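Local coordinates for protein fasciclin I (Drosophila melanogaster, PDB 1O70) that mediates neural cell adhesion at the membrane, this chain being the pair formed by its third and fourth FAS1 domains, at residues G22-R25 with K26-V30; P157-V161 with L162-E166; N71-R74 with Q75-N78; L247-F250 with S251-G255. One frame throughout, in Å; residues are numbered along the deposited sequence.

Interaction 1 (G22-R25 with K26-V30); sequences GALR and KFYEV. With SO4 (sulfate ion), chain D.
Arg25 divides its guanidinium between Glu29, one turn further along helix 21-33, and an anion, a sulfate probably taken from the crystallisation liquor. The sulfate lies at the edge of the Arg25 guanidinium, close to its plane, and is held by both terminal nitrogens. Arg25 NH2 gives the straighter bond, 2.9 Å to sulfate O1 with 152° at the hydrogen. Sulfate O4 is pinched between two weaker bonds, one from Arg25 NH1 and one from NH2, the latter at 2.8 Å. Lys26, bent at chi2, adds a hydrogen bond from NZ to sulfate O3 at 3.2 Å.

Arg25 NH1 has a second duty. It stands 3.1 Å from Glu29 OE2, a weak hydrogen bond within a salt bridge, with the guanidinium and carboxylate planes only 17° apart. The Arg25 chain begins with CG wedged between the backbone N and the carbonyl carbon (chi1 68°), and a bend at chi2 then carries the guanidinium back over Gly22 O, which lies off one face. On another side of the helix, the Leu24 and Tyr28 side chains run side by side, with Leu24 CD2 4.1 Å from Tyr28 CE1. Phe27 turns inward to Ile50 and Pro53 of strand 48-53, while Lys26 rests on Asn55 and Trp58 of helix 55-60.

Lys26 and Arg25 therefore share one anion instead of opposing each other, and Glu29 probably offsets part of the remaining positive charge; the two basic residues probably form a positive patch able to hold an anion under crystallisation conditions, with no natural ligand implied.

Interaction 2 (P157-V161 with L162-E166); sequences PYTTV and LGKLE
A threonine N-cap starts helix 161-167, in the fourth FAS1 domain: Thr160 stands just ahead of the first turn, and its OG1 accepts a bond from Gly163 N. The bond is 3.0 Å long and fairly straight, 161° at the hydrogen. It is set up by a chi1 of 63°, which tucks OG1 between the backbone N and the carbonyl carbon and turns it back over the opening turn, where amide N-H groups have no preceding helical carbonyl to meet. From Thr160 O onward the helix pairs normally, the first carbonyl taking Lys164 N at 2.9 Å.

Thr159 lies along the bare backbone of the glycine, its CB 4.0 Å from Gly163 C. Thr159 OG1 also reaches the aliphatic root of Lys164, 3.8 Å from CG, the two side chains slanting across each other. Val161 and Leu165, a turn apart, meet loosely at 4.3 Å between Val161 CG1 and Leu165 CD1, and both press on Tyr196 of strand 193-199. Lys164, buried and bent along its length, delivers NZ to Gly130 O on the third domain. Asn297 OD1 adds a bond to Val161 N.

Replacing Thr160 by a valine would remove the hydroxyl and would probably leave Gly163 N without its capping oxygen, fraying the first turn and breaking the weak link from OG1 to Asn188.

A side-chain oxygen accepting from the amide three residues beyond it is the classic N-cap geometry, used here where the chain enters the helix from an extended approach.

Interaction 3 (N71-R74 with Q75-N78); sequences NKMR and QILN
Met73 and Ile76 both leave the helix with the first branch beside the backbone N (chi1 -87° for Met73, -69° for Ile76, measured to CG1), which sends the two chains off side by side in the same direction. Met73 then bends at chi2 and chi3, so that its CE ends 3.5 Å from Ile76 CD1, methyl against methyl. Both residues are buried: Met73 also lies on Val66 and Leu67 of helix 64-67, and Ile76 on Val156.

The opposite chemistry appears at Asn71 and Gln75. Gln75 NE2 reaches Asn71 OD1 across 3.4 Å, a weak bond, and the two amide planes stand almost at right angles, 84° apart. The amides are thus not stacked, and the bond between them is a weak tie. The Gln75 stem adds a touch of its own, CG passing 3.5 Å from Asn71 O.

Arg74 and Asn78 also run alongside each other, although the place of the Asn78 amide is doubtful, since it is modelled too close to Arg74 O. Both side chains lean on Val38 of helix 37-43, and Asn78 further meets Val105 and Asn106. Cutting Asn78 back to an alanine would remove the amide and probably leave Val38, Val105 and Asn106 without its cover. In the backbone beneath, Leu77 N meets Met73 O at 2.7 Å.

The helix thus divides its labour: apolar side chains meet where it is buried, whereas on the exposed flank one long amide bond contributes little hold and probably opens easily to water.

Interaction 4 (L247-F250 with S251-G255); sequences LVKF and SQESG
Glu253 lies against the turn of Lys249 before it, close to the end of helix 244-253. Its CB sits 3.5 Å from Lys249 O, and CG comes nearer, to 3.3 Å from the same oxygen. With CG placed beside the backbone N (chi1 -62°) and the rest extended, the chain slants across the Lys249 stem, where Glu253 CD lies 3.8 Å from Lys249 CG. At the tip, Glu253 OE2 meets the Lys249 methylene CE at 3.5 Å but stops 4.5 Å from NZ. The two charges probably attract weakly, at a distance beyond a salt bridge, and both residues are exposed, so water probably screens much of the pull.

Ser254 closes the helix. Phe250 O accepts two bonds from it, one from Ser254 N at 2.9 Å, nearly along the C=O axis, and one from Ser254 OG at 3.0 Å, whose donor stands well above the carbonyl plane. The hydroxyl thus grips the last turn just as the backbone departs from helical angles. On a further flank, the Val248 and Gln252 side chains run side by side, CG1 of Val248 4.1 Å from NE2 of Gln252.

The inner face of the helix rests on the sheet of the fourth FAS1 domain: Leu247 and Val248 touch Val270 of strand 265-273, while Leu247, Phe250 and Ser251 meet Val257 of strand 257-260, the edge strand entered just after the helix ends.

Interactions 1 and 3 belong to the third FAS1 domain and meet directly: Leu77 CD2 packs 3.5 Å from Val30 CG1 and 3.9 Å from Phe27 CE1, joining helix 70-79 to helix 21-33. Interactions 2 and 4 belong to the fourth domain, their centres about 28 Å apart, one at the start of a helix and the other at the end of one. Of these two, interaction 2 comes nearer to interaction 3, with nearest atoms about 7 Å apart against about 14 Å for interaction 4; the Lys164 side chain is also about 7 Å from an N-acetylglucosamine of the attached glycan. Interactions 1 and 4 are farthest apart, about 40 Å between centres.

Interaction 1 (G22-R25 with K26-V30)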
loop_
_atom_site.group_PDB
_atom_site.type_symbol
_atom_site.label_atom_id
_atom_site.label_comp_id
_atom_site.label_asym_id
_atom_site.label_seq_id
_atom_site.Cartn_x
_atom_site.Cartn_y
_atom_site.Cartn_z
ATOM N N GLY A 22 5.611 -12.742 -24.505
ATOM C CA GLY A 22 6.674 -12.968 -23.542
ATOM C C GLY A 22 6.224 -12.931 -22.091
ATOM O O GLY A 22 6.664 -13.744 -21.279
ATOM N N ALA A 23 5.335 -12.002 -21.761
ATOM C CA ALA A 23 4.864 -11.864 -20.388
ATOM C C ALA A 23 4.176 -13.095 -19.825
ATOM O O ALA A 23 4.579 -13.618 -18.790
ATOM C CB ALA A 23 3.934 -10.658 -20.268
ATOM N N LEU A 24 3.123 -13.548 -20.490
ATOM C CA LEU A 24 2.396 -14.713 -20.007
ATOM C C LEU A 24 3.226 -15.985 -19.842
ATOM O O LEU A 24 3.066 -16.700 -18.851
ATOM C CB LEU A 24 1.196 -14.999 -20.906
ATOM C CG LEU A 24 -0.119 -14.417 -20.397
ATOM C CD1 LEU A 24 -1.247 -14.940 -21.273
ATOM C CD2 LEU A 24 -0.365 -14.831 -18.938
ATOM N N ARG A 25 4.108 -16.283 -20.791
ATOM C CA ARG A 25 4.905 -17.490 -20.654
ATOM C C ARG A 25 5.835 -17.356 -19.459
ATOM O O ARG A 25 6.098 -18.330 -18.752
ATOM C CB ARG A 25 5.730 -17.765 -21.910
ATOM C CG ARG A 25 6.812 -16.756 -22.133
ATOM C CD ARG A 25 8.060 -17.386 -22.725
ATOM N NE ARG A 25 9.095 -16.370 -22.873
ATOM C CZ ARG A 25 9.897 -15.967 -21.894
ATOM N NH1 ARG A 25 9.803 -16.504 -20.684
ATOM N NH2 ARG A 25 10.772 -14.996 -22.119
ATOM N N LYS A 26 6.332 -16.142 -19.242
ATOM C CA LYS A 26 7.235 -15.863 -18.131
ATOM C C LYS A 26 6.480 -16.020 -16.813
ATOM O O LYS A 26 7.003 -16.596 -15.853
ATOM C CB LYS A 26 7.784 -14.441 -18.243
ATOM C CG LYS A 26 8.733 -14.054 -17.128
ATOM C CD LYS A 26 9.990 -14.905 -17.161
ATOM C CE LYS A 26 10.948 -14.518 -16.048
ATOM N NZ LYS A 26 12.234 -15.268 -16.152
ATOM N N PHE A 27 5.247 -15.514 -16.776
ATOM C CA PHE A 27 4.430 -15.616 -15.579
ATOM C C PHE A 27 4.310 -17.094 -15.218
ATOM O O PHE A 27 4.500 -17.480 -14.063
ATOM C CB PHE A 27 3.039 -15.012 -15.814
ATOM C CG PHE A 27 2.167 -14.977 -14.577
ATOM C CD1 PHE A 27 2.334 -13.987 -13.611
ATOM C CD2 PHE A 27 1.179 -15.936 -14.377
ATOM C CE1 PHE A 27 1.522 -13.952 -12.461
ATOM C CE2 PHE A 27 0.361 -15.914 -13.233
ATOM C CZ PHE A 27 0.532 -14.922 -12.277
ATOM N N TYR A 28 4.020 -17.932 -16.210
ATOM C CA TYR A 28 3.878 -19.360 -15.948
ATOM C C TYR A 28 5.212 -20.015 -15.613
ATOM O O TYR A 28 5.266 -20.957 -14.822
ATOM C CB TYR A 28 3.216 -20.051 -17.139
ATOM C CG TYR A 28 1.782 -19.630 -17.340
ATOM C CD1 TYR A 28 1.300 -19.325 -18.617
ATOM C CD2 TYR A 28 0.897 -19.536 -16.255
ATOM C CE1 TYR A 28 -0.017 -18.937 -18.820
ATOM C CE2 TYR A 28 -0.429 -19.147 -16.449
ATOM C CZ TYR A 28 -0.878 -18.851 -17.744
ATOM O OH TYR A 28 -2.189 -18.490 -17.969
ATOM N N GLU A 29 6.293 -19.521 -16.203
ATOM C CA GLU A 29 7.595 -20.077 -15.881
ATOM C C GLU A 29 7.862 -19.815 -14.405
ATOM O O GLU A 29 8.302 -20.707 -13.682
ATOM C CB GLU A 29 8.678 -19.443 -16.740
ATOM C CG GLU A 29 8.945 -20.215 -18.008
ATOM C CD GLU A 29 9.935 -19.519 -18.892
ATOM O OE1 GLU A 29 10.917 -18.957 -18.350
ATOM O OE2 GLU A 29 9.736 -19.531 -20.129
ATOM N N VAL A 30 7.579 -18.595 -13.953
ATOM C CA VAL A 30 7.778 -18.271 -12.547
ATOM C C VAL A 30 6.936 -19.206 -11.682
ATOM O O VAL A 30 7.390 -19.669 -10.632
ATOM C CB VAL A 30 7.405 -16.803 -12.230
ATOM C CG1 VAL A 30 7.446 -16.566 -10.720
ATOM C CG2 VAL A 30 8.387 -15.860 -12.924
HETATM S S SO4 D . 13.050 -14.320 -19.921
HETATM O O1 SO4 D . 11.912 -13.376 -19.938
HETATM O O2 SO4 D . 13.941 -14.054 -21.064
HETATM O O3 SO4 D . 13.793 -14.164 -18.657
HETATM O O4 SO4 D . 12.542 -15.706 -20.009
#

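Interaction 2 (P157-V161 with L162-E166)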
loop_
_atom_site.group_PDB
_atom_site.type_symbol
_atom_site.label_atom_id
_atom_site.label_comp_id
_atom_site.label_asym_id
_atom_site.label_seq_id
_atom_site.Cartn_x
_atom_site.Cartn_y
_atom_site.Cartn_z
ATOM N N PRO A 157 8.571 -3.842 -3.612
ATOM C CA PRO A 157 8.788 -2.394 -3.584
ATOM C C PRO A 157 10.033 -1.927 -4.308
ATOM O O PRO A 157 11.092 -2.545 -4.214
ATOM C CB PRO A 157 8.857 -2.081 -2.092
ATOM C CG PRO A 157 8.046 -3.179 -1.465
ATOM C CD PRO A 157 8.501 -4.384 -2.243
ATOM N N TYR A 158 9.900 -0.827 -5.038
ATOM C CA TYR A 158 11.036 -0.257 -5.739
ATOM C C TYR A 158 11.175 1.197 -5.297
ATOM O O TYR A 158 11.764 2.023 -5.994
ATOM C CB TYR A 158 10.859 -0.356 -7.264
ATOM C CG TYR A 158 9.663 0.371 -7.845
ATOM C CD1 TYR A 158 9.749 1.716 -8.221
ATOM C CD2 TYR A 158 8.440 -0.291 -8.023
ATOM C CE1 TYR A 158 8.649 2.383 -8.763
ATOM C CE2 TYR A 158 7.332 0.368 -8.559
ATOM C CZ TYR A 158 7.445 1.703 -8.928
ATOM O OH TYR A 158 6.358 2.369 -9.454
ATOM N N THR A 159 10.609 1.503 -4.135
ATOM C CA THR A 159 10.676 2.848 -3.582
ATOM C C THR A 159 10.785 2.819 -2.066
ATOM O O THR A 159 10.302 1.893 -1.411
ATOM C CB THR A 159 9.435 3.684 -3.937
ATOM O OG1 THR A 159 8.260 3.063 -3.398
ATOM C CG2 THR A 159 9.312 3.829 -5.437
ATOM N N THR A 160 11.446 3.835 -1.520
ATOM C CA THR A 160 11.598 3.967 -0.080
ATOM C C THR A 160 10.298 4.607 0.405
ATOM O O THR A 160 9.462 5.030 -0.404
ATOM C CB THR A 160 12.740 4.930 0.285
ATOM O OG1 THR A 160 12.427 6.240 -0.206
ATOM C CG2 THR A 160 14.046 4.475 -0.327
ATOM N N VAL A 161 10.130 4.676 1.717
ATOM C CA VAL A 161 8.958 5.310 2.296
ATOM C C VAL A 161 8.771 6.682 1.633
ATOM O O VAL A 161 7.682 7.017 1.164
ATOM C CB VAL A 161 9.150 5.487 3.816
ATOM C CG1 VAL A 161 8.048 6.357 4.391
ATOM C CG2 VAL A 161 9.174 4.134 4.492
ATOM N N LEU A 162 9.847 7.465 1.589
ATOM C CA LEU A 162 9.810 8.794 0.963
ATOM C C LEU A 162 9.423 8.714 -0.512
ATOM O O LEU A 162 8.608 9.502 -0.991
ATOM C CB LEU A 162 11.178 9.486 1.069
ATOM C CG LEU A 162 11.283 10.820 0.318
ATOM C CD1 LEU A 162 10.362 11.846 0.987
ATOM C CD2 LEU A 162 12.726 11.342 0.317
ATOM N N GLY A 163 10.020 7.759 -1.224
ATOM C CA GLY A 163 9.738 7.611 -2.638
ATOM C C GLY A 163 8.266 7.375 -2.870
ATOM O O GLY A 163 7.683 7.877 -3.836
ATOM N N LYS A 164 7.669 6.609 -1.962
ATOM C CA LYS A 164 6.259 6.268 -2.016
ATOM C C LYS A 164 5.419 7.501 -1.730
ATOM O O LYS A 164 4.481 7.808 -2.466
ATOM C CB LYS A 164 5.948 5.196 -0.975
ATOM C CG LYS A 164 5.097 4.047 -1.478
ATOM C CD LYS A 164 3.777 4.504 -2.045
ATOM C CE LYS A 164 3.051 3.365 -2.737
ATOM N NZ LYS A 164 3.786 2.889 -3.929
ATOM N N LEU A 165 5.760 8.204 -0.654
ATOM C CA LEU A 165 5.032 9.410 -0.262
ATOM C C LEU A 165 4.924 10.462 -1.349
ATOM O O LEU A 165 3.925 11.172 -1.420
ATOM C CB LEU A 165 5.670 10.060 0.962
ATOM C CG LEU A 165 5.440 9.459 2.349
ATOM C CD1 LEU A 165 6.381 10.163 3.310
ATOM C CD2 LEU A 165 3.980 9.629 2.777
ATOM N N GLU A 166 5.938 10.588 -2.190
ATOM C CA GLU A 166 5.855 11.599 -3.237
ATOM C C GLU A 166 5.164 11.092 -4.488
ATOM O O GLU A 166 4.653 11.885 -5.267
ATOM C CB GLU A 166 7.245 12.140 -3.567
ATOM C CG GLU A 166 8.312 11.091 -3.570
ATOM C CD GLU A 166 9.694 11.684 -3.783
ATOM O OE1 GLU A 166 9.996 12.734 -3.167
ATOM O OE2 GLU A 166 10.482 11.089 -4.553
#

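Interaction 3 (N71-R74 with Q75-N78)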
loop_
_atom_site.group_PDB
_atom_site.type_symbol
_atom_site.label_atom_id
_atom_site.label_comp_id
_atom_site.label_asym_id
_atom_site.label_seq_id
_atom_site.Cartn_x
_atom_site.Cartn_y
_atom_site.Cartn_z
ATOM N N ASN A 71 8.577 -19.637 -0.978
ATOM C CA ASN A 71 7.409 -19.323 -0.171
ATOM C C ASN A 71 6.911 -17.899 -0.415
ATOM O O ASN A 71 5.702 -17.631 -0.396
ATOM C CB ASN A 71 7.736 -19.517 1.308
ATOM C CG ASN A 71 6.514 -19.396 2.188
ATOM O OD1 ASN A 71 5.896 -18.330 2.273
ATOM N ND2 ASN A 71 6.147 -20.494 2.845
ATOM N N LYS A 72 7.855 -16.990 -0.640
ATOM C CA LYS A 72 7.534 -15.593 -0.904
ATOM C C LYS A 72 7.060 -15.409 -2.341
ATOM O O LYS A 72 6.078 -14.714 -2.597
ATOM C CB LYS A 72 8.755 -14.708 -0.637
ATOM C CG LYS A 72 9.085 -14.578 0.837
ATOM C CD LYS A 72 10.265 -13.654 1.087
ATOM C CE LYS A 72 10.533 -13.515 2.586
ATOM N NZ LYS A 72 11.680 -12.605 2.867
ATOM N N MET A 73 7.762 -16.037 -3.276
ATOM C CA MET A 73 7.394 -15.949 -4.676
ATOM C C MET A 73 5.927 -16.300 -4.871
ATOM O O MET A 73 5.236 -15.685 -5.681
ATOM C CB MET A 73 8.262 -16.886 -5.503
ATOM C CG MET A 73 9.565 -16.262 -5.946
ATOM S SD MET A 73 9.246 -14.777 -6.925
ATOM C CE MET A 73 9.908 -13.545 -5.819
ATOM N N ARG A 74 5.462 -17.291 -4.118
ATOM C CA ARG A 74 4.081 -17.735 -4.190
ATOM C C ARG A 74 3.161 -16.608 -3.714
ATOM O O ARG A 74 2.096 -16.379 -4.285
ATOM C CB ARG A 74 3.897 -18.983 -3.318
ATOM C CG ARG A 74 2.597 -19.751 -3.557
ATOM C CD ARG A 74 2.645 -21.136 -2.904
ATOM N NE ARG A 74 3.911 -21.810 -3.200
ATOM C CZ ARG A 74 4.869 -22.039 -2.304
ATOM N NH1 ARG A 74 4.708 -21.655 -1.045
ATOM N NH2 ARG A 74 5.999 -22.638 -2.667
ATOM N N GLN A 75 3.578 -15.900 -2.666
ATOM C CA GLN A 75 2.774 -14.803 -2.148
ATOM C C GLN A 75 2.745 -13.665 -3.154
ATOM O O GLN A 75 1.717 -13.009 -3.341
ATOM C CB GLN A 75 3.338 -14.292 -0.836
ATOM C CG GLN A 75 3.212 -15.262 0.296
ATOM C CD GLN A 75 3.623 -14.631 1.607
ATOM O OE1 GLN A 75 2.958 -13.716 2.113
ATOM N NE2 GLN A 75 4.731 -15.104 2.163
ATOM N N ILE A 76 3.882 -13.436 -3.798
ATOM C CA ILE A 76 3.984 -12.395 -4.795
ATOM C C ILE A 76 3.119 -12.773 -5.985
ATOM O O ILE A 76 2.315 -11.971 -6.458
ATOM C CB ILE A 76 5.442 -12.216 -5.220
ATOM C CG1 ILE A 76 6.222 -11.619 -4.045
ATOM C CG2 ILE A 76 5.530 -11.364 -6.481
ATOM C CD1 ILE A 76 7.679 -11.342 -4.325
ATOM N N LEU A 77 3.272 -14.006 -6.454
ATOM C CA LEU A 77 2.473 -14.481 -7.574
ATOM C C LEU A 77 0.986 -14.371 -7.257
ATOM O O LEU A 77 0.217 -13.856 -8.070
ATOM C CB LEU A 77 2.816 -15.940 -7.903
ATOM C CG LEU A 77 4.138 -16.233 -8.633
ATOM C CD1 LEU A 77 4.453 -17.711 -8.523
ATOM C CD2 LEU A 77 4.040 -15.812 -10.099
ATOM N N ASN A 78 0.584 -14.831 -6.076
ATOM C CA ASN A 78 -0.822 -14.798 -5.690
ATOM C C ASN A 78 -1.495 -13.434 -5.700
ATOM O O ASN A 78 -2.692 -13.351 -5.965
ATOM C CB ASN A 78 -1.016 -15.421 -4.315
ATOM C CG ASN A 78 -0.677 -16.889 -4.295
ATOM O OD1 ASN A 78 -0.914 -17.605 -5.262
ATOM N ND2 ASN A 78 -0.121 -17.349 -3.182
#

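Interaction 4 (L247-F250 with S251-G255)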
loop_
_atom_site.group_PDB
_atom_site.type_symbol
_atom_site.label_atom_id
_atom_site.label_comp_id
_atom_site.label_asym_id
_atom_site.label_seq_id
_atom_site.Cartn_x
_atom_site.Cartn_y
_atom_site.Cartn_z
ATOM N N LEU A 247 1.595 -6.122 14.609
ATOM C CA LEU A 247 0.964 -5.304 15.634
ATOM C C LEU A 247 -0.189 -6.057 16.295
ATOM O O LEU A 247 -0.409 -5.936 17.499
ATOM C CB LEU A 247 0.458 -3.998 15.019
ATOM C CG LEU A 247 1.514 -3.244 14.207
ATOM C CD1 LEU A 247 0.896 -2.003 13.595
ATOM C CD2 LEU A 247 2.695 -2.876 15.100
ATOM N N VAL A 248 -0.916 -6.838 15.500
ATOM C CA VAL A 248 -2.039 -7.616 16.014
ATOM C C VAL A 248 -1.533 -8.676 16.994
ATOM O O VAL A 248 -2.050 -8.801 18.105
ATOM C CB VAL A 248 -2.819 -8.313 14.867
ATOM C CG1 VAL A 248 -3.864 -9.257 15.437
ATOM C CG2 VAL A 248 -3.489 -7.270 13.994
ATOM N N LYS A 249 -0.515 -9.424 16.579
ATOM C CA LYS A 249 0.061 -10.470 17.418
ATOM C C LYS A 249 0.638 -9.889 18.710
ATOM O O LYS A 249 0.471 -10.467 19.783
ATOM C CB LYS A 249 1.153 -11.217 16.653
ATOM C CG LYS A 249 1.823 -12.327 17.435
ATOM C CD LYS A 249 2.902 -12.995 16.596
ATOM C CE LYS A 249 3.563 -14.142 17.350
ATOM N NZ LYS A 249 4.682 -14.752 16.576
ATOM N N PHE A 250 1.319 -8.752 18.606
ATOM C CA PHE A 250 1.888 -8.118 19.783
ATOM C C PHE A 250 0.777 -7.694 20.731
ATOM O O PHE A 250 0.757 -8.105 21.880
ATOM C CB PHE A 250 2.714 -6.882 19.406
ATOM C CG PHE A 250 4.078 -7.190 18.845
ATOM C CD1 PHE A 250 4.230 -8.080 17.785
ATOM C CD2 PHE A 250 5.209 -6.551 19.352
ATOM C CE1 PHE A 250 5.487 -8.327 17.232
ATOM C CE2 PHE A 250 6.470 -6.790 18.807
ATOM C CZ PHE A 250 6.608 -7.679 17.747
ATOM N N SER A 251 -0.161 -6.886 20.249
ATOM C CA SER A 251 -1.233 -6.414 21.116
ATOM C C SER A 251 -2.137 -7.545 21.589
ATOM O O SER A 251 -2.992 -7.350 22.449
ATOM C CB SER A 251 -2.066 -5.329 20.418
ATOM O OG SER A 251 -2.997 -5.874 19.512
ATOM N N GLN A 252 -1.942 -8.733 21.037
ATOM C CA GLN A 252 -2.752 -9.880 21.414
ATOM C C GLN A 252 -2.077 -10.673 22.533
ATOM O O GLN A 252 -2.704 -10.989 23.543
ATOM C CB GLN A 252 -2.950 -10.764 20.197
ATOM C CG GLN A 252 -4.221 -11.545 20.206
ATOM C CD GLN A 252 -4.593 -11.987 18.813
ATOM O OE1 GLN A 252 -3.844 -12.719 18.162
ATOM N NE2 GLN A 252 -5.750 -11.531 18.335
ATOM N N GLU A 253 -0.798 -10.994 22.343
ATOM C CA GLU A 253 -0.032 -11.734 23.340
ATOM C C GLU A 253 0.185 -10.843 24.561
ATOM O O GLU A 253 0.028 -11.284 25.696
ATOM C CB GLU A 253 1.326 -12.167 22.773
ATOM C CG GLU A 253 1.249 -13.101 21.570
ATOM C CD GLU A 253 2.620 -13.417 21.002
ATOM O OE1 GLU A 253 3.404 -12.466 20.778
ATOM O OE2 GLU A 253 2.916 -14.609 20.765
ATOM N N SER A 254 0.549 -9.590 24.323
ATOM C CA SER A 254 0.766 -8.642 25.407
ATOM C C SER A 254 -0.479 -7.771 25.468
ATOM O O SER A 254 -1.446 -8.015 24.746
ATOM C CB SER A 254 1.981 -7.759 25.125
ATOM O OG SER A 254 1.613 -6.634 24.344
ATOM N N GLY A 255 -0.458 -6.754 26.323
ATOM C CA GLY A 255 -1.609 -5.875 26.431
ATOM C C GLY A 255 -1.799 -5.076 25.154
ATOM O O GLY A 255 -2.677 -5.368 24.338
#